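Local coordinates for protein GDNF family receptor alpha-3 (Homo sapiens, PDB 2GH0) that serves as a cell-surface receptor for artemin, a survival factor for peripheral neurons, whose binding leads to autophosphorylation and activation of the RET receptor, at residues 77-80 and 81-85; 46-49 and 50-54; 180-183 and 184-188. One frame throughout, in Å; residues are numbered along the deposited sequence.

Contact 1: 77-80 and 81-85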
loop_
_atom_site.group_PDB
_atom_site.type_symbol
_atom_site.label_atom_id
_atom_site.label_comp_id
_atom_site.label_asym_id
_atom_site.label_seq_id
_atom_site.Cartn_x
_atom_site.Cartn_y
_atom_site.Cartn_z
ATOM N N CYS C 77 41.672 0.171 17.600
ATOM C CA CYS C 77 41.442 1.631 17.624
ATOM C C CYS C 77 42.296 2.359 16.600
ATOM O O CYS C 77 41.819 3.222 15.831
ATOM C CB CYS C 77 41.696 2.155 19.052
ATOM S SG CYS C 77 41.417 3.875 19.363
ATOM N N GLY C 78 43.584 2.023 16.567
ATOM C CA GLY C 78 44.458 2.714 15.632
ATOM C C GLY C 78 44.066 2.485 14.202
ATOM O O GLY C 78 44.220 3.383 13.386
ATOM N N GLU C 79 43.619 1.268 13.890
ATOM C CA GLU C 79 43.188 0.911 12.542
ATOM C C GLU C 79 41.906 1.670 12.203
ATOM O O GLU C 79 41.757 2.169 11.105
ATOM C CB GLU C 79 42.934 -0.598 12.384
ATOM C CG GLU C 79 42.548 -1.035 10.995
ATOM C CD GLU C 79 42.349 -2.564 10.854
ATOM O OE1 GLU C 79 42.520 -3.294 11.862
ATOM O OE2 GLU C 79 42.013 -3.023 9.735
ATOM N N ARG C 80 40.973 1.737 13.138
ATOM C CA ARG C 80 39.772 2.580 12.911
ATOM C C ARG C 80 40.183 4.016 12.597
ATOM O O ARG C 80 39.775 4.576 11.580
ATOM C CB ARG C 80 38.859 2.561 14.131
ATOM C CG ARG C 80 37.800 3.630 14.042
ATOM C CD ARG C 80 36.790 3.498 15.137
ATOM N NE ARG C 80 35.664 4.110 14.497
ATOM C CZ ARG C 80 34.635 3.476 13.969
ATOM N NH1 ARG C 80 34.426 2.159 14.114
ATOM N NH2 ARG C 80 33.760 4.228 13.379
ATOM N N ARG C 81 41.043 4.581 13.436
ATOM C CA ARG C 81 41.481 5.980 13.223
ATOM C C ARG C 81 42.139 6.171 11.888
ATOM O O ARG C 81 41.842 7.148 11.173
ATOM C CB ARG C 81 42.512 6.413 14.268
ATOM C CG ARG C 81 42.863 7.868 14.218
ATOM C CD ARG C 81 43.667 8.220 15.483
ATOM N NE ARG C 81 44.913 7.438 15.501
ATOM C CZ ARG C 81 45.652 7.291 16.587
ATOM N NH1 ARG C 81 45.269 7.854 17.766
ATOM N NH2 ARG C 81 46.773 6.592 16.519
ATOM N N ARG C 82 43.024 5.238 11.508
ATOM C CA ARG C 82 43.742 5.326 10.204
ATOM C C ARG C 82 42.818 5.180 8.973
ATOM O O ARG C 82 43.128 5.643 7.845
ATOM C CB ARG C 82 44.842 4.215 10.192
ATOM C CG ARG C 82 45.892 4.376 9.144
ATOM C CD ARG C 82 46.902 3.207 9.240
ATOM N NE ARG C 82 46.350 1.891 9.003
ATOM C CZ ARG C 82 46.040 1.446 7.786
ATOM N NH1 ARG C 82 46.241 2.233 6.725
ATOM N NH2 ARG C 82 45.523 0.232 7.611
ATOM N N ASN C 83 41.697 4.487 9.152
ATOM C CA ASN C 83 40.745 4.313 8.028
ATOM C C ASN C 83 39.508 5.166 8.022
ATOM O O ASN C 83 38.655 5.017 7.121
ATOM C CB ASN C 83 40.362 2.846 7.920
ATOM C CG ASN C 83 41.553 2.005 7.434
ATOM O OD1 ASN C 83 41.849 2.012 6.247
ATOM N ND2 ASN C 83 42.298 1.387 8.360
ATOM N N THR C 84 39.438 6.054 9.007
ATOM C CA THR C 84 38.318 6.958 9.156
ATOM C C THR C 84 38.017 7.791 7.917
ATOM O O THR C 84 36.829 7.962 7.597
ATOM C CB THR C 84 38.418 7.776 10.464
ATOM O OG1 THR C 84 38.234 6.878 11.552
ATOM C CG2 THR C 84 37.365 8.881 10.529
ATOM N N ILE C 85 39.049 8.300 7.208
ATOM C CA ILE C 85 38.823 9.054 5.969
ATOM C C ILE C 85 38.787 8.177 4.715
ATOM O O ILE C 85 38.860 8.685 3.589
ATOM C CB ILE C 85 39.868 10.254 5.752
ATOM C CG1 ILE C 85 41.361 9.814 5.646
ATOM C CG2 ILE C 85 39.695 11.358 6.822
ATOM C CD1 ILE C 85 42.260 10.891 5.243
HETATM O O HOH W 1 46.143 5.473 13.607
HETATM O O HOH W 2 35.968 6.490 13.027
#

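Contact 2: 46-49 and 50-54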
loop_
_atom_site.group_PDB
_atom_site.type_symbol
_atom_site.label_atom_id
_atom_site.label_comp_id
_atom_site.label_asym_id
_atom_site.label_seq_id
_atom_site.Cartn_x
_atom_site.Cartn_y
_atom_site.Cartn_z
ATOM N N CYS C 46 34.345 10.784 -3.645
ATOM C CA CYS C 46 34.782 10.589 -2.226
ATOM C C CYS C 46 35.524 11.810 -1.710
ATOM O O CYS C 46 35.267 12.331 -0.615
ATOM C CB CYS C 46 35.626 9.318 -2.152
ATOM S SG CYS C 46 36.519 9.076 -0.589
ATOM N N LEU C 47 36.444 12.322 -2.526
ATOM C CA LEU C 47 37.264 13.469 -2.115
ATOM C C LEU C 47 36.343 14.681 -1.870
ATOM O O LEU C 47 36.515 15.402 -0.913
ATOM C CB LEU C 47 38.268 13.775 -3.258
ATOM C CG LEU C 47 39.729 13.414 -3.184
ATOM C CD1 LEU C 47 40.187 12.458 -2.041
ATOM C CD2 LEU C 47 40.327 13.179 -4.648
ATOM N N ARG C 48 35.380 14.901 -2.740
ATOM C CA ARG C 48 34.468 16.035 -2.641
ATOM C C ARG C 48 33.585 15.914 -1.368
ATOM O O ARG C 48 33.339 16.903 -0.671
ATOM C CB ARG C 48 33.550 16.071 -3.875
ATOM C CG ARG C 48 32.521 17.195 -3.859
ATOM C CD ARG C 48 33.240 18.565 -3.808
ATOM N NE ARG C 48 33.191 19.128 -2.445
ATOM C CZ ARG C 48 33.681 20.316 -2.091
ATOM N NH1 ARG C 48 34.284 21.110 -2.985
ATOM N NH2 ARG C 48 33.527 20.732 -0.854
ATOM N N GLN C 49 33.156 14.702 -1.055
ATOM C CA GLN C 49 32.348 14.491 0.202
ATOM C C GLN C 49 33.189 14.663 1.463
ATOM O O GLN C 49 32.684 15.112 2.511
ATOM C CB GLN C 49 31.634 13.126 0.169
ATOM C CG GLN C 49 30.568 13.036 -0.945
ATOM C CD GLN C 49 29.537 14.164 -0.769
ATOM O OE1 GLN C 49 28.906 14.280 0.275
ATOM N NE2 GLN C 49 29.440 15.033 -1.746
ATOM N N LEU C 50 34.465 14.290 1.405
ATOM C CA LEU C 50 35.419 14.590 2.502
ATOM C C LEU C 50 35.590 16.101 2.718
ATOM O O LEU C 50 35.549 16.595 3.874
ATOM C CB LEU C 50 36.792 13.883 2.272
ATOM C CG LEU C 50 36.777 12.364 2.536
ATOM C CD1 LEU C 50 38.039 11.794 1.984
ATOM C CD2 LEU C 50 36.703 12.034 4.050
ATOM N N LEU C 51 35.771 16.835 1.631
ATOM C CA LEU C 51 35.945 18.277 1.721
ATOM C C LEU C 51 34.726 18.922 2.358
ATOM O O LEU C 51 34.852 19.785 3.249
ATOM C CB LEU C 51 36.189 18.877 0.338
ATOM C CG LEU C 51 37.634 18.718 -0.201
ATOM C CD1 LEU C 51 37.596 19.056 -1.668
ATOM C CD2 LEU C 51 38.624 19.605 0.531
ATOM N N THR C 52 33.557 18.494 1.924
ATOM C CA THR C 52 32.283 19.023 2.487
ATOM C C THR C 52 32.177 18.690 3.950
ATOM O O THR C 52 31.747 19.532 4.755
ATOM C CB THR C 52 31.116 18.415 1.763
ATOM O OG1 THR C 52 31.224 18.828 0.394
ATOM C CG2 THR C 52 29.793 18.886 2.342
ATOM N N PHE C 53 32.584 17.477 4.313
ATOM C CA PHE C 53 32.444 17.063 5.711
ATOM C C PHE C 53 33.230 18.012 6.613
ATOM O O PHE C 53 32.727 18.455 7.605
ATOM C CB PHE C 53 32.950 15.607 5.966
ATOM C CG PHE C 53 32.913 15.235 7.439
ATOM C CD1 PHE C 53 31.722 14.837 8.009
ATOM C CD2 PHE C 53 34.062 15.363 8.248
ATOM C CE1 PHE C 53 31.623 14.518 9.371
ATOM C CE2 PHE C 53 34.017 15.065 9.627
ATOM C CZ PHE C 53 32.765 14.646 10.190
ATOM N N PHE C 54 34.507 18.266 6.323
ATOM C CA PHE C 54 35.285 19.120 7.209
ATOM C C PHE C 54 34.861 20.603 7.097
ATOM O O PHE C 54 35.035 21.383 8.031
ATOM C CB PHE C 54 36.802 18.901 6.955
ATOM C CG PHE C 54 37.238 17.580 7.399
ATOM C CD1 PHE C 54 37.380 16.529 6.509
ATOM C CD2 PHE C 54 37.383 17.356 8.767
ATOM C CE1 PHE C 54 37.721 15.265 6.982
ATOM C CE2 PHE C 54 37.716 16.118 9.262
ATOM C CZ PHE C 54 37.859 15.056 8.396
#

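Contact 3: 180-183 and 184-188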
loop_
_atom_site.group_PDB
_atom_site.type_symbol
_atom_site.label_atom_id
_atom_site.label_comp_id
_atom_site.label_asym_id
_atom_site.label_seq_id
_atom_site.Cartn_x
_atom_site.Cartn_y
_atom_site.Cartn_z
ATOM N N MET C 180 61.817 18.628 2.808
ATOM C CA MET C 180 61.237 19.808 3.470
ATOM C C MET C 180 59.715 19.823 3.407
ATOM O O MET C 180 59.062 20.018 4.406
ATOM C CB MET C 180 61.819 21.047 2.794
ATOM C CG MET C 180 61.044 22.308 3.111
ATOM S SD MET C 180 61.267 22.853 4.793
ATOM C CE MET C 180 62.883 23.410 4.565
ATOM N N LEU C 181 59.156 19.574 2.230
ATOM C CA LEU C 181 57.677 19.524 2.064
ATOM C C LEU C 181 57.110 18.368 2.834
ATOM O O LEU C 181 56.185 18.524 3.626
ATOM C CB LEU C 181 57.343 19.412 0.554
ATOM C CG LEU C 181 55.866 19.218 0.146
ATOM C CD1 LEU C 181 54.994 20.338 0.693
ATOM C CD2 LEU C 181 55.832 19.155 -1.354
ATOM N N GLU C 182 57.647 17.178 2.617
ATOM C CA GLU C 182 57.194 15.963 3.324
ATOM C C GLU C 182 57.243 16.158 4.857
ATOM O O GLU C 182 56.295 15.788 5.606
ATOM C CB GLU C 182 58.119 14.793 2.923
ATOM C CG GLU C 182 57.399 13.465 3.142
ATOM C CD GLU C 182 57.480 12.920 4.607
ATOM O OE1 GLU C 182 58.430 13.284 5.352
ATOM O OE2 GLU C 182 56.631 12.048 4.949
ATOM N N GLY C 183 58.402 16.641 5.312
ATOM C CA GLY C 183 58.664 16.859 6.733
ATOM C C GLY C 183 57.691 17.797 7.423
ATOM O O GLY C 183 57.431 17.679 8.587
ATOM N N PHE C 184 57.194 18.792 6.702
ATOM C CA PHE C 184 56.206 19.748 7.225
ATOM C C PHE C 184 54.941 19.046 7.732
ATOM O O PHE C 184 54.268 19.548 8.631
ATOM C CB PHE C 184 55.878 20.825 6.147
ATOM C CG PHE C 184 55.356 22.091 6.720
ATOM C CD1 PHE C 184 56.204 23.023 7.275
ATOM C CD2 PHE C 184 53.989 22.333 6.763
ATOM C CE1 PHE C 184 55.706 24.212 7.832
ATOM C CE2 PHE C 184 53.455 23.541 7.358
ATOM C CZ PHE C 184 54.333 24.458 7.881
ATOM N N PHE C 185 54.692 17.825 7.251
ATOM C CA PHE C 185 53.595 16.997 7.733
ATOM C C PHE C 185 54.112 15.905 8.637
ATOM O O PHE C 185 53.538 15.653 9.696
ATOM C CB PHE C 185 52.906 16.286 6.539
ATOM C CG PHE C 185 52.125 17.206 5.662
ATOM C CD1 PHE C 185 52.764 17.949 4.675
ATOM C CD2 PHE C 185 50.745 17.348 5.855
ATOM C CE1 PHE C 185 52.085 18.827 3.857
ATOM C CE2 PHE C 185 50.036 18.203 5.037
ATOM C CZ PHE C 185 50.688 18.938 4.035
ATOM N N SER C 186 55.206 15.262 8.253
ATOM C CA SER C 186 55.627 14.088 8.980
ATOM C C SER C 186 56.404 14.338 10.284
ATOM O O SER C 186 56.423 13.442 11.164
ATOM C CB SER C 186 56.326 13.114 8.073
ATOM O OG SER C 186 57.605 13.635 7.730
ATOM N N HIS C 187 57.073 15.491 10.412
ATOM C CA HIS C 187 57.953 15.739 11.592
ATOM C C HIS C 187 57.902 17.256 11.821
ATOM O O HIS C 187 58.800 17.949 11.431
ATOM C CB HIS C 187 59.380 15.297 11.332
ATOM C CG HIS C 187 60.247 15.227 12.562
ATOM N ND1 HIS C 187 60.675 14.027 13.052
ATOM C CD2 HIS C 187 60.678 16.173 13.446
ATOM C CE1 HIS C 187 61.416 14.225 14.140
ATOM N NE2 HIS C 187 61.458 15.525 14.393
ATOM N N ASN C 188 56.816 17.728 12.404
ATOM C CA ASN C 188 56.501 19.180 12.535
ATOM C C ASN C 188 56.037 19.305 13.980
ATOM O O ASN C 188 54.954 18.848 14.280
ATOM C CB ASN C 188 55.365 19.547 11.513
ATOM C CG ASN C 188 54.863 21.014 11.638
ATOM O OD1 ASN C 188 54.282 21.595 10.703
ATOM N ND2 ASN C 188 55.090 21.596 12.793
#

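Contact 1: 77-80 and 81-85
Asn-83 grips the carbonyl of Glu-79 twice. Its side-chain ND2 lies 2.9 Å from Glu-79 O and its backbone N 3.0 Å from the same oxygen, and the two donors arrive from opposite faces of the carbonyl plane. The ND2 bond is reasonably straight, N-H...O 157°, and the acceptor lies close to the plane of the Asn-83 amide. With CG beside the backbone N (chi1 -69°), the amide points back over the preceding turn, and the bond from ND2 fixes its rotation. ND2 also rests 3.6 Å from Glu-79 CG, the Glu-79 carboxylate and the Asn-83 amide being turned well out of each other's plane. One face of the Arg-82 guanidinium carries the same ND2 near its rim.

Thr-84 reaches back in the same way, OG1 donating a hydrogen bond to Arg-80 O at 2.8 Å from above the carbonyl plane. A water joins this hydroxyl to the Arg-80 side chain, donating to Thr-84 OG1 (2.7 Å) and accepting from Arg-80 NE (2.8 Å). Beyond the two segments, Arg-80 NH2 forms a salt bridge with an acidic side chain on the chain of another protein. A second water bridges Gly-78 O (2.8 Å) to Arg-81 NE (3.0 Å), while Arg-81 NH1 bonds to Cys-68 O and its guanidinium makes a cation-pi contact with Phe-154.

Behind these groups stand the i to i+4 backbone bonds of helix 75-83 and the Cys-70–Cys-77 disulfide. Asn and Thr side chains bonding to carbonyls four residues back are a common way for polar residues near the C-terminal end of a helix to use main-chain acceptors, here in the first GDNF/GAS1 domain of this chain, at an interface consistent with ligand binding.

Contact 2: 46-49 and 50-54
Arg-48 bends forward along helix 43-56, toward its C-terminal end, to lie across Leu-51 and Thr-52, each side chain meeting it at about a right angle. The helix belongs to the disulfide-rich, all-helical GDNF/GAS1 domain, and these are i to i+3 and i to i+4 side-chain contacts along one helix, running from the exposed Arg-48 to buried Leu-51 and partly exposed Thr-52. The Arg-48 chain sets out with CG anti to the backbone N, then bends at chi2 (60°) and again at chi3, which swings the guanidinium over the next turn. One of its faces takes Leu-51 CB, 3.5 Å from NH2 and toward the rim of the group. Thr-52 OG1 comes instead at the edge: NH2 donates to it at 3.2 Å, with the hydroxyl slightly tilted from the guanidinium plane. A weak, long ion pair ties the same NH2 to Glu-55.

Thr-52 OG1 in turn donates a hydrogen bond to Arg-48 O at 3.1 Å, so its hydroxyl both accepts from and donates to Arg-48. Thr-52 N bonds the same carbonyl from the other face of its plane.

On the inner side, Leu-50 CD1 packs against Cys-46 SG at 4.0 Å, an apolar contact beside the disulfide to Cys-36. Gln-49 packs on helix 23-35, whose Tyr-32 meets the Phe-53 ring edge-to-face, and both Phe-53 and Phe-54 reach helix 59-66. Phe-53 CD2 stands 3.6 Å above the plane of the Phe-54 ring, over its centre.

Contact 3: 180-183 and 184-188
Glu-182 and Ser-186 join their side chains one turn apart: Ser-186 OG donates to Glu-182 OE1 at a short 2.5 Å, meeting the oxygen from above the carboxylate plane. Both conformations serve the bond. Glu-182 sends CG anti to the backbone N and then bends at chi2 (-84°), swinging the carboxylate forward over the next turn. Ser-186 holds OG between its backbone N and its carbonyl carbon (chi1 72°), facing that carboxylate. Its CB touches the other oxygen, Glu-182 OE2, at 3.3 Å.

On the backbone, Glu-182 O accepts two donors: Ser-186 N at 2.9 Å, in the carbonyl plane, and Phe-185 N at 3.1 Å, from above it. The mixture of i to i+4 and i to i+3 bonds marks the last turn of helix 175-186 in the second GDNF/GAS1 domain of this chain, where His-187 leaves helical geometry and Asn-188 takes the N-cap position of helix 189-205. His-187 N still reaches back to Gly-183 O (2.9 Å).

Both neighbouring phenylalanines meet Leu-181 O. Phe-184 brings CB to 3.4 Å from that oxygen. Phe-185 has CG beside its backbone N (chi1 -71°), which brings ring atom CD1 edge-on to Leu-181 O at 3.6 Å. Phe-118 receives both rings, stacking with Phe-185 and meeting Phe-184 at about 90°.

In the fold
From the N terminus the chain passes contact 2 on helix 43-56, then contact 1 on helix 75-83, and finally contact 3 on helix 175-186. All three are local, each spanning successive turns rather than closing a long loop, and they follow in series without nesting or crossing. Contacts 1 and 2 share the first GDNF/GAS1 domain of the chain; their centres are about 17 Å apart, yet they touch where Ile-85 O packs 3.6 Å from Leu-50 CD1, so the loop after helix 75-83 packs on helix 43-56. Contact 3 belongs to the second such domain, with nearest atoms about 11 Å from contact 1, and lies on the opposite side of the chain's centre from contact 2.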